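Local coordinates for muconate cycloisomerase (Azorhizobium caulinodans, PDB 3MY9), which belongs to the mandelate racemase/muconate lactonizing enzyme family of the enolase superfamily and binds magnesium in its barrel domain, at residues F221-V226 with L246-C251; M167-K172 with L194-N199. All blocks are in the same frame, centred on the assembly; numbering follows the deposited sequence.

Interaction 1 (F221-V226 with L246-C251). With MG (magnesium ion), chain C.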
loop_
_atom_site.group_PDB
_atom_site.type_symbol
_atom_site.label_atom_id
_atom_site.label_comp_id
_atom_site.label_asym_id
_atom_site.label_seq_id
_atom_site.Cartn_x
_atom_site.Cartn_y
_atom_site.Cartn_z
ATOM N N PHE A 221 11.409 -27.154 -6.336
ATOM C CA PHE A 221 11.061 -26.178 -5.305
ATOM C C PHE A 221 12.043 -26.255 -4.166
ATOM O O PHE A 221 12.781 -27.225 -4.036
ATOM C CB PHE A 221 9.593 -26.317 -4.807
ATOM C CG PHE A 221 9.245 -27.655 -4.106
ATOM C CD1 PHE A 221 9.797 -27.997 -2.868
ATOM C CD2 PHE A 221 8.278 -28.504 -4.650
ATOM C CE1 PHE A 221 9.445 -29.190 -2.218
ATOM C CE2 PHE A 221 7.916 -29.706 -4.011
ATOM C CZ PHE A 221 8.503 -30.066 -2.804
ATOM N N ILE A 222 12.040 -25.225 -3.338
ATOM C CA ILE A 222 12.828 -25.196 -2.102
ATOM C C ILE A 222 11.842 -25.096 -0.938
ATOM O O ILE A 222 10.996 -24.201 -0.915
ATOM C CB ILE A 222 13.769 -24.006 -2.091
ATOM C CG1 ILE A 222 14.806 -24.138 -3.232
ATOM C CG2 ILE A 222 14.450 -23.884 -0.738
ATOM C CD1 ILE A 222 15.617 -22.889 -3.451
ATOM N N GLU A 223 11.900 -26.052 -0.016
ATOM C CA GLU A 223 10.920 -26.114 1.078
ATOM C C GLU A 223 11.335 -25.350 2.328
ATOM O O GLU A 223 12.429 -25.560 2.866
ATOM C CB GLU A 223 10.590 -27.580 1.424
ATOM C CG GLU A 223 9.688 -27.768 2.643
ATOM C CD GLU A 223 9.108 -29.191 2.750
ATOM O OE1 GLU A 223 9.335 -30.032 1.851
ATOM O OE2 GLU A 223 8.442 -29.477 3.756
ATOM N N GLN A 224 10.449 -24.443 2.746
ATOM C CA GLN A 224 10.484 -23.725 4.019
ATOM C C GLN A 224 11.904 -23.521 4.574
ATOM O O GLN A 224 12.289 -24.114 5.580
ATOM C CB GLN A 224 9.576 -24.487 5.034
ATOM C CG GLN A 224 9.223 -23.755 6.309
ATOM C CD GLN A 224 8.130 -22.690 6.077
ATOM O OE1 GLN A 224 7.159 -22.950 5.379
ATOM N NE2 GLN A 224 8.297 -21.499 6.661
ATOM N N PRO A 225 12.671 -22.633 3.937
ATOM C CA PRO A 225 14.047 -22.460 4.378
ATOM C C PRO A 225 14.197 -21.838 5.777
ATOM O O PRO A 225 15.198 -22.093 6.438
ATOM C CB PRO A 225 14.669 -21.573 3.285
ATOM C CG PRO A 225 13.474 -20.907 2.571
ATOM C CD PRO A 225 12.386 -21.941 2.661
ATOM N N VAL A 226 13.195 -21.078 6.224
ATOM C CA VAL A 226 13.207 -20.390 7.528
ATOM C C VAL A 226 11.943 -20.781 8.327
ATOM O O VAL A 226 11.031 -21.332 7.751
ATOM C CB VAL A 226 13.289 -18.862 7.358
ATOM C CG1 VAL A 226 14.607 -18.452 6.566
ATOM C CG2 VAL A 226 12.001 -18.293 6.668
ATOM N N LEU A 246 8.327 -23.280 -1.331
ATOM C CA LEU A 246 7.150 -24.004 -0.839
ATOM C C LEU A 246 6.996 -23.776 0.647
ATOM O O LEU A 246 7.954 -23.915 1.413
ATOM C CB LEU A 246 7.264 -25.488 -1.194
ATOM C CG LEU A 246 6.556 -26.770 -0.654
ATOM C CD1 LEU A 246 6.198 -26.767 0.843
ATOM C CD2 LEU A 246 5.398 -27.254 -1.517
ATOM N N ALA A 247 5.788 -23.421 1.053
ATOM C CA ALA A 247 5.488 -23.221 2.461
ATOM C C ALA A 247 5.074 -24.549 3.061
ATOM O O ALA A 247 4.254 -25.272 2.478
ATOM C CB ALA A 247 4.392 -22.211 2.635
ATOM N N ASP A 248 5.666 -24.884 4.214
ATOM C CA ASP A 248 5.221 -26.028 4.981
ATOM C C ASP A 248 4.683 -25.516 6.310
ATOM O O ASP A 248 3.470 -25.278 6.431
ATOM C CB ASP A 248 6.342 -27.071 5.137
ATOM C CG ASP A 248 5.881 -28.338 5.883
ATOM O OD1 ASP A 248 4.677 -28.448 6.233
ATOM O OD2 ASP A 248 6.747 -29.211 6.137
ATOM N N GLU A 249 5.558 -25.268 7.283
ATOM C CA GLU A 249 5.106 -24.767 8.572
ATOM C C GLU A 249 4.455 -23.366 8.506
ATOM O O GLU A 249 3.658 -23.022 9.381
ATOM C CB GLU A 249 6.238 -24.806 9.606
ATOM C CG GLU A 249 6.547 -26.223 10.132
ATOM C CD GLU A 249 7.445 -27.053 9.184
ATOM O OE1 GLU A 249 8.011 -26.509 8.195
ATOM O OE2 GLU A 249 7.608 -28.263 9.454
ATOM N N SER A 250 4.750 -22.580 7.463
ATOM C CA SER A 250 4.013 -21.318 7.208
ATOM C C SER A 250 2.572 -21.512 6.781
ATOM O O SER A 250 1.842 -20.556 6.723
ATOM C CB SER A 250 4.679 -20.464 6.123
ATOM O OG SER A 250 5.887 -19.911 6.559
ATOM N N CYS A 251 2.170 -22.719 6.405
ATOM C CA CYS A 251 0.813 -22.937 5.965
ATOM C C CYS A 251 0.206 -24.246 6.504
ATOM O O CYS A 251 0.384 -25.344 5.919
ATOM C CB CYS A 251 0.762 -22.888 4.449
ATOM S SG CYS A 251 -0.942 -22.943 3.826
HETATM MG MG MG C . 8.668 -29.772 5.911
HETATM O O HOH W 1 8.646 -30.024 7.942
HETATM O O HOH W 2 9.444 -27.847 6.443
HETATM O O HOH W 3 10.639 -30.345 5.962
HETATM O O HOH W 4 8.114 -31.968 5.854
#

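Interaction 2 (M167-K172 with L194-N199)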
loop_
_atom_site.group_PDB
_atom_site.type_symbol
_atom_site.label_atom_id
_atom_site.label_comp_id
_atom_site.label_asym_id
_atom_site.label_seq_id
_atom_site.Cartn_x
_atom_site.Cartn_y
_atom_site.Cartn_z
ATOM N N MET A 167 16.401 -33.448 -1.540
ATOM C CA MET A 167 17.696 -33.411 -0.857
ATOM C C MET A 167 17.506 -32.561 0.396
ATOM O O MET A 167 17.026 -31.438 0.319
ATOM C CB MET A 167 18.805 -32.820 -1.771
ATOM C CG MET A 167 20.300 -33.022 -1.290
ATOM S SD MET A 167 21.463 -31.930 -2.203
ATOM C CE MET A 167 22.869 -32.008 -1.097
ATOM N N LYS A 168 17.878 -33.119 1.544
ATOM C CA LYS A 168 18.014 -32.357 2.750
ATOM C C LYS A 168 19.250 -31.452 2.628
ATOM O O LYS A 168 20.351 -31.898 2.302
ATOM C CB LYS A 168 18.143 -33.308 3.924
ATOM C CG LYS A 168 17.918 -32.719 5.278
ATOM C CD LYS A 168 17.858 -33.874 6.316
ATOM C CE LYS A 168 18.367 -33.475 7.695
ATOM N NZ LYS A 168 19.173 -34.576 8.367
ATOM N N THR A 169 19.065 -30.159 2.852
ATOM C CA THR A 169 20.149 -29.213 2.653
ATOM C C THR A 169 20.306 -28.393 3.920
ATOM O O THR A 169 19.422 -28.392 4.774
ATOM C CB THR A 169 19.829 -28.254 1.477
ATOM O OG1 THR A 169 18.503 -27.782 1.623
ATOM C CG2 THR A 169 19.957 -28.924 0.122
ATOM N N GLY A 170 21.412 -27.657 4.008
ATOM C CA GLY A 170 21.731 -26.875 5.170
ATOM C C GLY A 170 22.213 -27.748 6.310
ATOM O O GLY A 170 22.097 -27.342 7.461
ATOM N N VAL A 171 22.751 -28.933 5.984
ATOM C CA VAL A 171 23.249 -29.890 6.979
ATOM C C VAL A 171 24.760 -30.096 6.876
ATOM O O VAL A 171 25.440 -30.231 7.890
ATOM C CB VAL A 171 22.550 -31.269 6.860
ATOM C CG1 VAL A 171 23.286 -32.355 7.745
ATOM C CG2 VAL A 171 21.073 -31.157 7.249
ATOM N N LYS A 172 25.266 -30.176 5.652
ATOM C CA LYS A 172 26.698 -30.237 5.405
ATOM C C LYS A 172 27.179 -28.851 5.007
ATOM O O LYS A 172 26.363 -28.006 4.605
ATOM C CB LYS A 172 26.994 -31.254 4.305
ATOM C CG LYS A 172 26.374 -32.629 4.566
ATOM C CD LYS A 172 26.718 -33.634 3.469
ATOM C CE LYS A 172 25.606 -34.688 3.345
ATOM N NZ LYS A 172 26.049 -35.960 2.711
ATOM N N LEU A 194 14.129 -32.723 -8.868
ATOM C CA LEU A 194 14.907 -32.569 -7.664
ATOM C C LEU A 194 14.366 -31.435 -6.807
ATOM O O LEU A 194 14.261 -30.312 -7.287
ATOM C CB LEU A 194 16.364 -32.252 -8.028
ATOM C CG LEU A 194 17.352 -32.000 -6.884
ATOM C CD1 LEU A 194 17.430 -33.196 -5.959
ATOM C CD2 LEU A 194 18.753 -31.683 -7.431
ATOM N N ARG A 195 14.065 -31.729 -5.544
ATOM C CA ARG A 195 13.598 -30.739 -4.592
ATOM C C ARG A 195 14.613 -30.616 -3.471
ATOM O O ARG A 195 15.336 -31.577 -3.182
ATOM C CB ARG A 195 12.247 -31.168 -4.008
ATOM C CG ARG A 195 11.112 -31.183 -5.029
ATOM C CD ARG A 195 10.784 -32.603 -5.480
ATOM N NE ARG A 195 9.752 -32.610 -6.495
ATOM C CZ ARG A 195 8.474 -32.862 -6.255
ATOM N NH1 ARG A 195 8.036 -33.124 -5.039
ATOM N NH2 ARG A 195 7.630 -32.852 -7.249
ATOM N N LEU A 196 14.698 -29.442 -2.850
ATOM C CA LEU A 196 15.603 -29.239 -1.704
ATOM C C LEU A 196 14.774 -28.879 -0.481
ATOM O O LEU A 196 13.779 -28.178 -0.591
ATOM C CB LEU A 196 16.596 -28.099 -1.950
ATOM C CG LEU A 196 17.354 -28.109 -3.285
ATOM C CD1 LEU A 196 18.340 -26.905 -3.382
ATOM C CD2 LEU A 196 18.127 -29.395 -3.430
ATOM N N ASP A 197 15.219 -29.302 0.686
ATOM C CA ASP A 197 14.528 -28.990 1.920
ATOM C C ASP A 197 15.517 -28.526 2.974
ATOM O O ASP A 197 16.360 -29.292 3.373
ATOM C CB ASP A 197 13.820 -30.250 2.407
ATOM C CG ASP A 197 12.851 -29.994 3.545
ATOM O OD1 ASP A 197 12.061 -30.920 3.812
ATOM O OD2 ASP A 197 12.831 -28.872 4.119
ATOM N N PHE A 198 15.407 -27.281 3.435
ATOM C CA PHE A 198 16.322 -26.797 4.489
ATOM C C PHE A 198 15.823 -27.082 5.920
ATOM O O PHE A 198 16.481 -26.761 6.878
ATOM C CB PHE A 198 16.580 -25.299 4.319
ATOM C CG PHE A 198 17.519 -24.969 3.194
ATOM C CD1 PHE A 198 18.874 -24.898 3.423
ATOM C CD2 PHE A 198 17.037 -24.733 1.911
ATOM C CE1 PHE A 198 19.756 -24.585 2.387
ATOM C CE2 PHE A 198 17.911 -24.435 0.868
ATOM C CZ PHE A 198 19.275 -24.368 1.111
ATOM N N ASN A 199 14.650 -27.679 6.035
ATOM C CA ASN A 199 14.005 -27.972 7.336
ATOM C C ASN A 199 14.034 -26.774 8.305
ATOM O O ASN A 199 14.433 -26.890 9.457
ATOM C CB ASN A 199 14.587 -29.268 7.905
ATOM C CG ASN A 199 14.061 -30.519 7.143
ATOM O OD1 ASN A 199 12.869 -30.868 7.240
ATOM N ND2 ASN A 199 14.948 -31.178 6.375
#

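Interaction 1 (F221-V226 with L246-C251)
Glu223 and Asp248 meet at a magnesium ion, each giving one carboxylate oxygen: Glu223 OE2 at 2.2 Å and Asp248 OD2 at 2.0 Å from the metal. They stand at the C-terminal ends of neighbouring parallel strands, 222-223 and 245-247, of a beta-alpha-beta unit in the TIM-barrel-like domain, where metal ligands of the enolase superfamily are typically found. Glu223 OE2 and Asp248 OD2 are 2.9 Å apart, a closeness of acidic atoms that the shared cation probably makes tolerable; the carboxylate planes are turned 63° from each other. Four waters complete the six ligands, and two of them donate to Glu249, whose carboxylate thus acts from the second shell. The second oxygens are held too: Glu223 OE1 by a salt bridge to Lys166, Asp248 OD1 by one to Lys272.

Next along the chain, away from the metal, the amide of Gln224 grips the turn 248-251. Its OE1 accepts from Asp248 N at 2.7 Å, in the carbonyl plane, and from Ser250 N at 3.2 Å, which comes from above that plane. Gln224 NE2 donates to Ser250 OG at 2.9 Å and to the carbonyl O of Val226, both partners nearly in the amide plane. An amide suits this buried place because it can accept and donate at once. With CG anti to the backbone N and a bend at chi2 (77°), the chain curls across to the turn.

Backbone bonds from Leu246 N to Ile222 O and from Gln224 N to Leu246 O join the strands. Farther from the metal the contact becomes apolar. Phe221 packs on Phe205 of a second subunit, and Leu246 CG sits over one face of the Phe221 ring, offset toward the rim and 4.2 Å from the centroid.

Interaction 2 (M167-K172 with L194-N199)
Thr169 lays its hydroxyl on the ring of Phe198: OG1 stands 3.2 Å above the ring plane, over the centre. Thr169 CB adds a CH-pi contact, 3.9 Å from the Phe198 centroid. A chi1 of 47° sets OG1 between the backbone N and the carbonyl carbon and sends CG2 back against Leu196. The same OG1 makes a weak hydrogen bond to Asp197 O, a carbonyl gripped more firmly by Thr169 N at 2.9 Å. A small branched residue with one polar and one apolar arm thus fits a spot between a backbone acceptor, a ring and a leucine.

Met167 is held mainly by its backbone. Its N donates to Arg195 O at 2.7 Å, and its O accepts from Asp197 N at 2.8 Å, the alternating pattern of parallel strands. The strands 164-168 and 193-197, with helix 174-188 between them in sequence, form a beta-alpha-beta unit of the barrel. Met167 CB rests 3.9 Å from Leu196 CD2, but the long flexible chain beyond it runs extended to Ile180 and Leu181 of that helix, where Leu196 also packs.

Phe198 turns its ring toward helix 207-215, touching Ile210 and Leu211. Gly170, with positive phi, passes close to this ring, which suits a residue without a side chain. On the sheet face of Lys168 and Asp197, the carboxylate folds back on its own chain: Asp197 OD2 accepts from Asn199 N in an Asx turn, and OD1 pairs with Lys166. At the solvent-exposed side, the aliphatic part of Lys168 crosses Asn199 at about a right angle, CG lying 3.5 Å from ND2.

Both interactions join consecutive parallel strands of one barrel, and strands 193-197 and 222-223 are themselves neighbours: Glu223 N probably bonds to Leu196 O at 2.9 Å, and Ile222 packs on Phe198. Interaction 1 is buried almost throughout, whereas interaction 2 has exposed residues in Lys168, Gly170 and Asn199. Their chemistry differs accordingly. Interaction 1 adds a shared metal and an amide grip on a turn to its backbone bonds; interaction 2 combines backbone bonds with apolar and ring contacts. Asp197 approaches the same magnesium without binding it directly, and Lys166 pairs with both Asp197 and Glu223.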